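Local coordinates for peptide ABC transporter, peptide-binding protein (PDB 2D5W) that binds oligopeptides, here a pentapeptide, and probably delivers them to an ABC transporter for uptake across the membrane, at residues H353-P358 against R533-W538; A12-R17 against A441-V446; K78-M83 against T138-P143. All coordinates share one frame; numbering follows the deposited sequence.

Contact 1: residues H353-P358 against R533-W538; sequences HTWIAP and RAQEIW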
loop_
_atom_site.group_PDB
_atom_site.type_symbol
_atom_site.label_atom_id
_atom_site.label_comp_id
_atom_site.label_asym_id
_atom_site.label_seq_id
_atom_site.Cartn_x
_atom_site.Cartn_y
_atom_site.Cartn_z
ATOM N N HIS A 353 14.159 11.892 4.562
ATOM C CA HIS A 353 14.020 12.740 5.746
ATOM C C HIS A 353 12.565 13.142 5.967
ATOM O O HIS A 353 12.232 13.801 6.954
ATOM C CB HIS A 353 14.878 13.993 5.582
ATOM C CG HIS A 353 16.318 13.696 5.312
ATOM N ND1 HIS A 353 17.163 13.184 6.273
ATOM C CD2 HIS A 353 17.051 13.794 4.179
ATOM C CE1 HIS A 353 18.356 12.980 5.741
ATOM N NE2 HIS A 353 18.314 13.341 4.471
ATOM N N THR A 354 11.712 12.741 5.028
ATOM C CA THR A 354 10.281 13.024 5.068
ATOM C C THR A 354 9.557 11.781 4.536
ATOM O O THR A 354 10.215 10.837 4.099
ATOM C CB THR A 354 9.956 14.276 4.221
ATOM O OG1 THR A 354 8.553 14.539 4.275
ATOM C CG2 THR A 354 10.391 14.086 2.779
ATOM N N TRP A 355 8.224 11.765 4.573
ATOM C CA TRP A 355 7.469 10.591 4.119
ATOM C C TRP A 355 7.014 10.634 2.668
ATOM O O TRP A 355 6.567 9.618 2.133
ATOM C CB TRP A 355 6.251 10.356 5.030
ATOM C CG TRP A 355 5.027 11.169 4.676
ATOM C CD1 TRP A 355 4.011 10.804 3.833
ATOM C CD2 TRP A 355 4.718 12.496 5.122
ATOM N NE1 TRP A 355 3.095 11.822 3.725
ATOM C CE2 TRP A 355 3.503 12.873 4.504
ATOM C CE3 TRP A 355 5.349 13.405 5.980
ATOM C CZ2 TRP A 355 2.909 14.121 4.717
ATOM C CZ3 TRP A 355 4.757 14.646 6.193
ATOM C CH2 TRP A 355 3.551 14.992 5.561
ATOM N N ILE A 356 7.133 11.798 2.033
ATOM C CA ILE A 356 6.725 11.963 0.640
ATOM C C ILE A 356 7.937 11.818 -0.279
ATOM O O ILE A 356 8.908 12.560 -0.152
ATOM C CB ILE A 356 6.071 13.351 0.422
ATOM C CG1 ILE A 356 4.825 13.478 1.304
ATOM C CG2 ILE A 356 5.712 13.534 -1.048
ATOM C CD1 ILE A 356 4.123 14.822 1.207
ATOM N N ALA A 357 7.879 10.860 -1.201
ATOM C CA ALA A 357 8.984 10.609 -2.122
ATOM C C ALA A 357 9.167 11.719 -3.153
ATOM O O ALA A 357 8.207 12.393 -3.532
ATOM C CB ALA A 357 8.774 9.270 -2.829
ATOM N N PRO A 358 10.410 11.919 -3.620
ATOM C CA PRO A 358 10.731 12.951 -4.611
ATOM C C PRO A 358 9.900 12.909 -5.896
ATOM O O PRO A 358 9.703 13.943 -6.535
ATOM C CB PRO A 358 12.216 12.724 -4.875
ATOM C CG PRO A 358 12.713 12.268 -3.539
ATOM C CD PRO A 358 11.641 11.292 -3.104
ATOM N N ARG A 533 5.112 22.907 4.945
ATOM C CA ARG A 533 5.077 23.295 6.348
ATOM C C ARG A 533 4.750 22.067 7.194
ATOM O O ARG A 533 5.320 21.875 8.266
ATOM C CB ARG A 533 4.038 24.399 6.573
ATOM C CG ARG A 533 4.113 25.527 5.545
ATOM C CD ARG A 533 5.555 25.899 5.218
ATOM N NE ARG A 533 5.673 26.522 3.901
ATOM C CZ ARG A 533 6.828 26.742 3.282
ATOM N NH1 ARG A 533 6.843 27.315 2.085
ATOM N NH2 ARG A 533 7.971 26.385 3.854
ATOM N N ALA A 534 3.839 21.229 6.706
ATOM C CA ALA A 534 3.473 20.017 7.430
ATOM C C ALA A 534 4.686 19.094 7.566
ATOM O O ALA A 534 4.895 18.480 8.615
ATOM C CB ALA A 534 2.340 19.293 6.711
ATOM N N GLN A 535 5.487 18.998 6.510
ATOM C CA GLN A 535 6.673 18.146 6.544
ATOM C C GLN A 535 7.731 18.678 7.511
ATOM O O GLN A 535 8.465 17.899 8.118
ATOM C CB GLN A 535 7.254 17.984 5.136
ATOM C CG GLN A 535 6.381 17.120 4.226
ATOM C CD GLN A 535 6.853 17.111 2.783
ATOM O OE1 GLN A 535 7.801 16.413 2.420
ATOM N NE2 GLN A 535 6.192 17.906 1.950
ATOM N N GLU A 536 7.807 19.999 7.661
ATOM C CA GLU A 536 8.766 20.595 8.588
ATOM C C GLU A 536 8.412 20.164 10.014
ATOM O O GLU A 536 9.286 19.780 10.793
ATOM C CB GLU A 536 8.736 22.125 8.488
ATOM C CG GLU A 536 9.351 22.699 7.216
ATOM C CD GLU A 536 10.870 22.792 7.272
ATOM O OE1 GLU A 536 11.476 23.219 6.266
ATOM O OE2 GLU A 536 11.463 22.447 8.317
ATOM N N ILE A 537 7.128 20.229 10.349
ATOM C CA ILE A 537 6.668 19.827 11.672
ATOM C C ILE A 537 6.908 18.331 11.866
ATOM O O ILE A 537 7.394 17.894 12.908
ATOM C CB ILE A 537 5.164 20.129 11.844
ATOM C CG1 ILE A 537 4.945 21.644 11.862
ATOM C CG2 ILE A 537 4.639 19.492 13.123
ATOM C CD1 ILE A 537 3.490 22.055 11.800
ATOM N N TRP A 538 6.570 17.551 10.844
ATOM C CA TRP A 538 6.741 16.104 10.870
ATOM C C TRP A 538 8.192 15.734 11.191
ATOM O O TRP A 538 8.454 14.871 12.032
ATOM C CB TRP A 538 6.344 15.525 9.505
ATOM C CG TRP A 538 6.330 14.023 9.423
ATOM C CD1 TRP A 538 5.246 13.203 9.555
ATOM C CD2 TRP A 538 7.454 13.166 9.187
ATOM N NE1 TRP A 538 5.623 11.888 9.412
ATOM C CE2 TRP A 538 6.975 11.837 9.187
ATOM C CE3 TRP A 538 8.822 13.392 8.973
ATOM C CZ2 TRP A 538 7.815 10.735 8.985
ATOM C CZ3 TRP A 538 9.657 12.297 8.771
ATOM C CH2 TRP A 538 9.149 10.986 8.779
#

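Contact 2: residues A12-R17 against A441-V446; sequences ASQEPR and APSAVV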
loop_
_atom_site.group_PDB
_atom_site.type_symbol
_atom_site.label_atom_id
_atom_site.label_comp_id
_atom_site.label_asym_id
_atom_site.label_seq_id
_atom_site.Cartn_x
_atom_site.Cartn_y
_atom_site.Cartn_z
ATOM N N ALA A 12 7.218 -13.450 -6.802
ATOM C CA ALA A 12 6.998 -12.501 -5.715
ATOM C C ALA A 12 7.572 -13.054 -4.414
ATOM O O ALA A 12 7.662 -14.268 -4.235
ATOM C CB ALA A 12 5.502 -12.230 -5.555
ATOM N N SER A 13 7.947 -12.159 -3.503
ATOM C CA SER A 13 8.514 -12.569 -2.221
ATOM C C SER A 13 7.534 -12.450 -1.052
ATOM O O SER A 13 7.897 -12.714 0.095
ATOM C CB SER A 13 9.774 -11.760 -1.917
ATOM O OG SER A 13 9.486 -10.379 -1.831
ATOM N N GLN A 14 6.302 -12.042 -1.348
ATOM C CA GLN A 14 5.262 -11.911 -0.334
ATOM C C GLN A 14 3.976 -12.456 -0.926
ATOM O O GLN A 14 3.763 -12.374 -2.135
ATOM C CB GLN A 14 5.090 -10.448 0.072
ATOM C CG GLN A 14 6.319 -9.894 0.769
ATOM C CD GLN A 14 6.196 -8.436 1.144
ATOM O OE1 GLN A 14 5.095 -7.904 1.291
ATOM N NE2 GLN A 14 7.333 -7.779 1.316
ATOM N N GLU A 15 3.126 -13.015 -0.075
ATOM C CA GLU A 15 1.869 -13.607 -0.515
ATOM C C GLU A 15 0.672 -12.957 0.174
ATOM O O GLU A 15 0.727 -12.644 1.359
ATOM C CB GLU A 15 1.885 -15.106 -0.204
ATOM C CG GLU A 15 0.684 -15.884 -0.714
ATOM C CD GLU A 15 0.835 -17.386 -0.525
ATOM O OE1 GLU A 15 1.951 -17.839 -0.183
ATOM O OE2 GLU A 15 -0.155 -18.121 -0.730
ATOM N N PRO A 16 -0.424 -12.734 -0.567
ATOM C CA PRO A 16 -1.602 -12.120 0.056
ATOM C C PRO A 16 -2.128 -13.002 1.186
ATOM O O PRO A 16 -2.138 -14.226 1.067
ATOM C CB PRO A 16 -2.606 -12.047 -1.092
ATOM C CG PRO A 16 -1.745 -11.987 -2.315
ATOM C CD PRO A 16 -0.642 -12.964 -2.006
ATOM N N ARG A 17 -2.564 -12.389 2.281
ATOM C CA ARG A 17 -3.117 -13.164 3.386
ATOM C C ARG A 17 -4.534 -13.612 3.015
ATOM O O ARG A 17 -4.959 -14.711 3.370
ATOM C CB ARG A 17 -3.134 -12.324 4.663
ATOM C CG ARG A 17 -3.732 -13.031 5.883
ATOM C CD ARG A 17 -3.114 -14.407 6.130
ATOM N NE ARG A 17 -3.646 -15.054 7.332
ATOM C CZ ARG A 17 -3.247 -14.783 8.571
ATOM N NH1 ARG A 17 -3.794 -15.421 9.599
ATOM N NH2 ARG A 17 -2.294 -13.887 8.787
ATOM N N ALA A 441 8.243 -11.794 10.973
ATOM C CA ALA A 441 7.250 -12.754 10.509
ATOM C C ALA A 441 6.945 -12.444 9.048
ATOM O O ALA A 441 7.340 -11.398 8.536
ATOM C CB ALA A 441 5.980 -12.658 11.363
ATOM N N PRO A 442 6.242 -13.347 8.353
ATOM C CA PRO A 442 5.916 -13.108 6.943
ATOM C C PRO A 442 5.004 -11.907 6.719
ATOM O O PRO A 442 4.264 -11.490 7.617
ATOM C CB PRO A 442 5.223 -14.404 6.517
ATOM C CG PRO A 442 5.762 -15.430 7.462
ATOM C CD PRO A 442 5.800 -14.689 8.773
ATOM N N SER A 443 5.065 -11.369 5.506
ATOM C CA SER A 443 4.230 -10.252 5.086
ATOM C C SER A 443 2.756 -10.573 5.357
ATOM O O SER A 443 2.008 -9.729 5.847
ATOM C CB SER A 443 4.458 -10.006 3.588
ATOM O OG SER A 443 3.452 -9.187 3.018
ATOM N N ALA A 444 2.354 -11.805 5.051
ATOM C CA ALA A 444 0.970 -12.236 5.246
ATOM C C ALA A 444 0.535 -12.188 6.708
ATOM O O ALA A 444 -0.661 -12.204 7.005
ATOM C CB ALA A 444 0.780 -13.642 4.688
ATOM N N VAL A 445 1.506 -12.140 7.614
ATOM C CA VAL A 445 1.224 -12.067 9.043
ATOM C C VAL A 445 1.313 -10.633 9.568
ATOM O O VAL A 445 0.355 -10.117 10.142
ATOM C CB VAL A 445 2.206 -12.950 9.858
ATOM C CG1 VAL A 445 2.005 -12.713 11.352
ATOM C CG2 VAL A 445 1.974 -14.418 9.536
ATOM N N VAL A 446 2.448 -9.975 9.347
ATOM C CA VAL A 446 2.627 -8.625 9.876
ATOM C C VAL A 446 1.771 -7.540 9.242
ATOM O O VAL A 446 1.509 -6.513 9.869
ATOM C CB VAL A 446 4.119 -8.183 9.832
ATOM C CG1 VAL A 446 4.972 -9.167 10.619
ATOM C CG2 VAL A 446 4.609 -8.067 8.393
HETATM O O HOH W 1 3.874 -13.343 2.885
#

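Contact 3: residues K78-M83 against T138-P143; sequences KKRLEM and TLIFEP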
loop_
_atom_site.group_PDB
_atom_site.type_symbol
_atom_site.label_atom_id
_atom_site.label_comp_id
_atom_site.label_asym_id
_atom_site.label_seq_id
_atom_site.Cartn_x
_atom_site.Cartn_y
_atom_site.Cartn_z
ATOM N N LYS A 78 -14.790 26.037 -0.485
ATOM C CA LYS A 78 -14.937 24.591 -0.616
ATOM C C LYS A 78 -15.806 24.272 -1.827
ATOM O O LYS A 78 -16.565 25.122 -2.302
ATOM C CB LYS A 78 -15.523 23.997 0.668
ATOM C CG LYS A 78 -14.558 24.087 1.849
ATOM C CD LYS A 78 -15.115 23.430 3.100
ATOM C CE LYS A 78 -14.109 23.490 4.242
ATOM N NZ LYS A 78 -14.626 22.848 5.483
ATOM N N LYS A 79 -15.695 23.043 -2.321
ATOM C CA LYS A 79 -16.425 22.640 -3.512
ATOM C C LYS A 79 -17.109 21.289 -3.405
ATOM O O LYS A 79 -16.809 20.475 -2.529
ATOM C CB LYS A 79 -15.464 22.567 -4.698
ATOM C CG LYS A 79 -14.586 23.786 -4.897
ATOM C CD LYS A 79 -13.446 23.467 -5.856
ATOM C CE LYS A 79 -12.605 24.694 -6.158
ATOM N NZ LYS A 79 -12.034 25.285 -4.921
ATOM N N ARG A 80 -18.026 21.071 -4.340
ATOM C CA ARG A 80 -18.755 19.823 -4.474
ATOM C C ARG A 80 -18.360 19.354 -5.866
ATOM O O ARG A 80 -18.432 20.122 -6.827
ATOM C CB ARG A 80 -20.263 20.065 -4.432
ATOM C CG ARG A 80 -21.118 18.836 -4.722
ATOM C CD ARG A 80 -22.550 19.258 -5.040
ATOM N NE ARG A 80 -23.438 18.135 -5.331
ATOM C CZ ARG A 80 -24.005 17.364 -4.408
ATOM N NH1 ARG A 80 -23.783 17.590 -3.121
ATOM N NH2 ARG A 80 -24.805 16.371 -4.775
ATOM N N LEU A 81 -17.904 18.113 -5.970
ATOM C CA LEU A 81 -17.528 17.563 -7.262
ATOM C C LEU A 81 -18.450 16.404 -7.598
ATOM O O LEU A 81 -18.670 15.520 -6.767
ATOM C CB LEU A 81 -16.085 17.048 -7.251
ATOM C CG LEU A 81 -15.715 16.204 -8.479
ATOM C CD1 LEU A 81 -15.688 17.082 -9.725
ATOM C CD2 LEU A 81 -14.366 15.540 -8.263
ATOM N N GLU A 82 -19.003 16.427 -8.806
ATOM C CA GLU A 82 -19.856 15.342 -9.279
ATOM C C GLU A 82 -19.150 14.750 -10.488
ATOM O O GLU A 82 -18.664 15.475 -11.359
ATOM C CB GLU A 82 -21.253 15.846 -9.657
ATOM C CG GLU A 82 -22.075 16.287 -8.454
ATOM C CD GLU A 82 -23.559 16.406 -8.753
ATOM O OE1 GLU A 82 -24.321 16.742 -7.821
ATOM O OE2 GLU A 82 -23.964 16.163 -9.910
ATOM N N MET A 83 -19.089 13.424 -10.526
ATOM C CA MET A 83 -18.414 12.709 -11.596
ATOM C C MET A 83 -19.320 11.637 -12.200
ATOM O O MET A 83 -19.628 10.641 -11.544
ATOM C CB MET A 83 -17.153 12.066 -11.027
ATOM C CG MET A 83 -16.394 11.186 -11.986
ATOM S SD MET A 83 -15.097 10.310 -11.111
ATOM C CE MET A 83 -14.001 11.628 -10.891
ATOM N N THR A 138 -23.286 8.546 -10.638
ATOM C CA THR A 138 -22.518 9.751 -10.376
ATOM C C THR A 138 -21.888 9.682 -8.998
ATOM O O THR A 138 -22.565 9.398 -8.010
ATOM C CB THR A 138 -23.421 11.002 -10.435
ATOM O OG1 THR A 138 -24.026 11.092 -11.729
ATOM C CG2 THR A 138 -22.615 12.265 -10.171
ATOM N N LEU A 139 -20.584 9.918 -8.939
ATOM C CA LEU A 139 -19.884 9.931 -7.664
ATOM C C LEU A 139 -19.904 11.386 -7.205
ATOM O O LEU A 139 -19.639 12.298 -7.994
ATOM C CB LEU A 139 -18.444 9.438 -7.830
ATOM C CG LEU A 139 -18.306 7.964 -8.229
ATOM C CD1 LEU A 139 -16.843 7.636 -8.473
ATOM C CD2 LEU A 139 -18.880 7.071 -7.137
ATOM N N ILE A 140 -20.235 11.596 -5.937
ATOM C CA ILE A 140 -20.324 12.936 -5.374
ATOM C C ILE A 140 -19.336 13.111 -4.231
ATOM O O ILE A 140 -19.399 12.397 -3.231
ATOM C CB ILE A 140 -21.748 13.202 -4.838
ATOM C CG1 ILE A 140 -22.778 12.926 -5.938
ATOM C CG2 ILE A 140 -21.864 14.642 -4.350
ATOM C CD1 ILE A 140 -24.212 12.888 -5.442
ATOM N N PHE A 141 -18.423 14.065 -4.388
ATOM C CA PHE A 141 -17.421 14.347 -3.365
ATOM C C PHE A 141 -17.698 15.726 -2.778
ATOM O O PHE A 141 -17.675 16.727 -3.496
ATOM C CB PHE A 141 -16.007 14.348 -3.958
ATOM C CG PHE A 141 -15.679 13.134 -4.787
ATOM C CD1 PHE A 141 -16.202 12.987 -6.068
ATOM C CD2 PHE A 141 -14.828 12.151 -4.296
ATOM C CE1 PHE A 141 -15.880 11.878 -6.851
ATOM C CE2 PHE A 141 -14.499 11.036 -5.072
ATOM C CZ PHE A 141 -15.027 10.902 -6.349
ATOM N N GLU A 142 -17.957 15.781 -1.477
ATOM C CA GLU A 142 -18.222 17.057 -0.825
ATOM C C GLU A 142 -17.801 17.023 0.642
ATOM O O GLU A 142 -18.374 16.288 1.444
ATOM C CB GLU A 142 -19.709 17.408 -0.927
ATOM C CG GLU A 142 -20.039 18.782 -0.360
ATOM C CD GLU A 142 -21.511 19.126 -0.449
ATOM O OE1 GLU A 142 -22.047 19.167 -1.574
ATOM O OE2 GLU A 142 -22.130 19.357 0.611
ATOM N N PRO A 143 -16.779 17.813 1.008
ATOM C CA PRO A 143 -16.035 18.705 0.115
ATOM C C PRO A 143 -15.111 17.914 -0.806
ATOM O O PRO A 143 -14.653 16.826 -0.450
ATOM C CB PRO A 143 -15.261 19.590 1.085
ATOM C CG PRO A 143 -14.946 18.641 2.196
ATOM C CD PRO A 143 -16.257 17.901 2.385
#

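Contact 1: residues H353-P358 against R533-W538
The amide oxygen of Q535 is gripped by two donors: OG1 of T354 gives its proton to Q535 OE1 at 2.7 Å, in the carbonyl plane and on a lone pair, with a C=O...donor angle of 114°, and the backbone N of N364 supplies the second bond. The NE2 end of the same amide is taken up by the backbone oxygens of L362 and F531, and bonds at both ends fix which way round the amide lies. T354 presents its hydroxyl by turning OG1 anti to the backbone N. Over one face of the amide, CD1 of I356 rests 3.8 Å from Q535 NE2, the two side chains meeting at about a right angle. These contacts fasten the loop between helices 337-345 and 374-383 to one side of helix 524-541, in the solute-binding protein fold of family 5. One helical turn on from A534, W538 carries the aromatic half. CE3 of W355 lies over one face of the W538 indole, toward its rim and 3.6 Å from W538 CD1; the rings meet obliquely, planes 46° apart, and CZ3 of W355 also reaches Q535 CG at 3.6 Å. The indole of W355 comes forward because CG sits between the backbone N and the carbonyl carbon (chi1 84°). F479 meets both tryptophans edge-to-face, while W355 NE1 is bonded to E474. At the far end of the W538 ring, CZ3 comes within 3.5 Å of the backbone O of H353 and 3.8 Å of T354 CA.

Contact 2: residues A12-R17 against A441-V446
S443 OG donates to Q14 OE1 at 2.7 Å, coming from above the carbonyl plane, 47° out of it, and not along a lone pair. The serine oxygen is in turn an acceptor for Q30 NE2, while the other end of the glutamine amide, Q14 NE2, bonds the backbone of the bound peptide; a chain of hydrogen bonds runs from Q30 through S443 and Q14 to the peptide. S443 CB also packs against the amide, 3.2 Å from Q14 OE1. An alanine at Q14 is likely to leave S443 OG without its acceptor and the peptide backbone without one of its hydrogen-bonding partners. In the family 5 solute-binding fold this contact brings the loop after strand 7-12 against the first turn of the short helix 443-446, where P442 is the N-cap and its O accepts from both V445 N and V446 N. A444 N is served by a water at 3.1 Å, which also accepts from E15 N at 3.1 Å. E15 O turns instead to Q30 NE2 and lies 3.5 Å from A444 CB, whereas the E15 carboxylate points elsewhere, to W218 NE1 and G221 N. Nearer the solvent, R17 bends at CG (chi2 51°) and runs its CB, CG and CD past A444 O; NH2 donates to that oxygen at 2.9 Å from above the carbonyl plane, with an N-H...O angle of 160° and the oxygen in the guanidinium plane.

Contact 3: residues K78-M83 against T138-P143
L81 and F141 lie side by side and point the same way, with L81 CD2 3.8 Å from F141 CD1, and M83 and L139 repeat the arrangement two residues along each strand, M83 SD being 4.1 Å from L139 CD1. These four side chains share one face of a two-stranded portion of an antiparallel sheet, strand 78-86 beside strand 136-141, in which 69-75 and 127-131 form the outer strands. The ring of F141 receives its neighbours at the edge, L81 O lying in the ring plane and M83 CB close by. Both apolar pairs are hydrogen-bonded pairs: L81 and F141 exchange two straight bonds of 2.8 Å between each N and the O of its partner, and M83 and L139 likewise bond N to O in both directions. Between them E82 and I140 make a non-hydrogen-bonded pair and turn their side chains to the other face. There the polar edge begins, with R80 at its centre. Its chain, extended from CG to NE with CG anti to the backbone N (chi1 173°), lays the guanidinium against I140, whose CG2 sits over the centre of one face, 3.4 Å from R80 NH2. Glutamates meet the rim in plane. E82 OE1 takes R80 NE at 3.0 Å and R80 NH2 as well, a side-on grip on a single oxygen, while E82 OE2 is held by R70 and R130, so three arginines would probably stabilise its negative charge. The last bridge, R80 NH1 to E142 OE1 at 2.8 Å, reaches the carboxylate oxygen from above its plane, 40° out of it.

How the contacts relate
Contact 3 precedes contact 1 in series, and both its segments lie inside the long loop that contact 2 closes; contacts 1 and 2 cross, their segments alternating along the chain. Centres of contacts 1 and 2 lie about 28 Å apart, as do those of 1 and 3, while 2 and 3 are about 37 Å apart. Contact 2, on the opposite side of the chain's centre from both others, brings the loop after strand 7-12, near the N-terminus, against helix 443-446 beside the bound peptide. Contact 1, on helix 524-541, and contact 3, within a four-stranded sheet, join parts of the fold elsewhere, their nearest atoms about 17 Å and about 25 Å from those of contact 2.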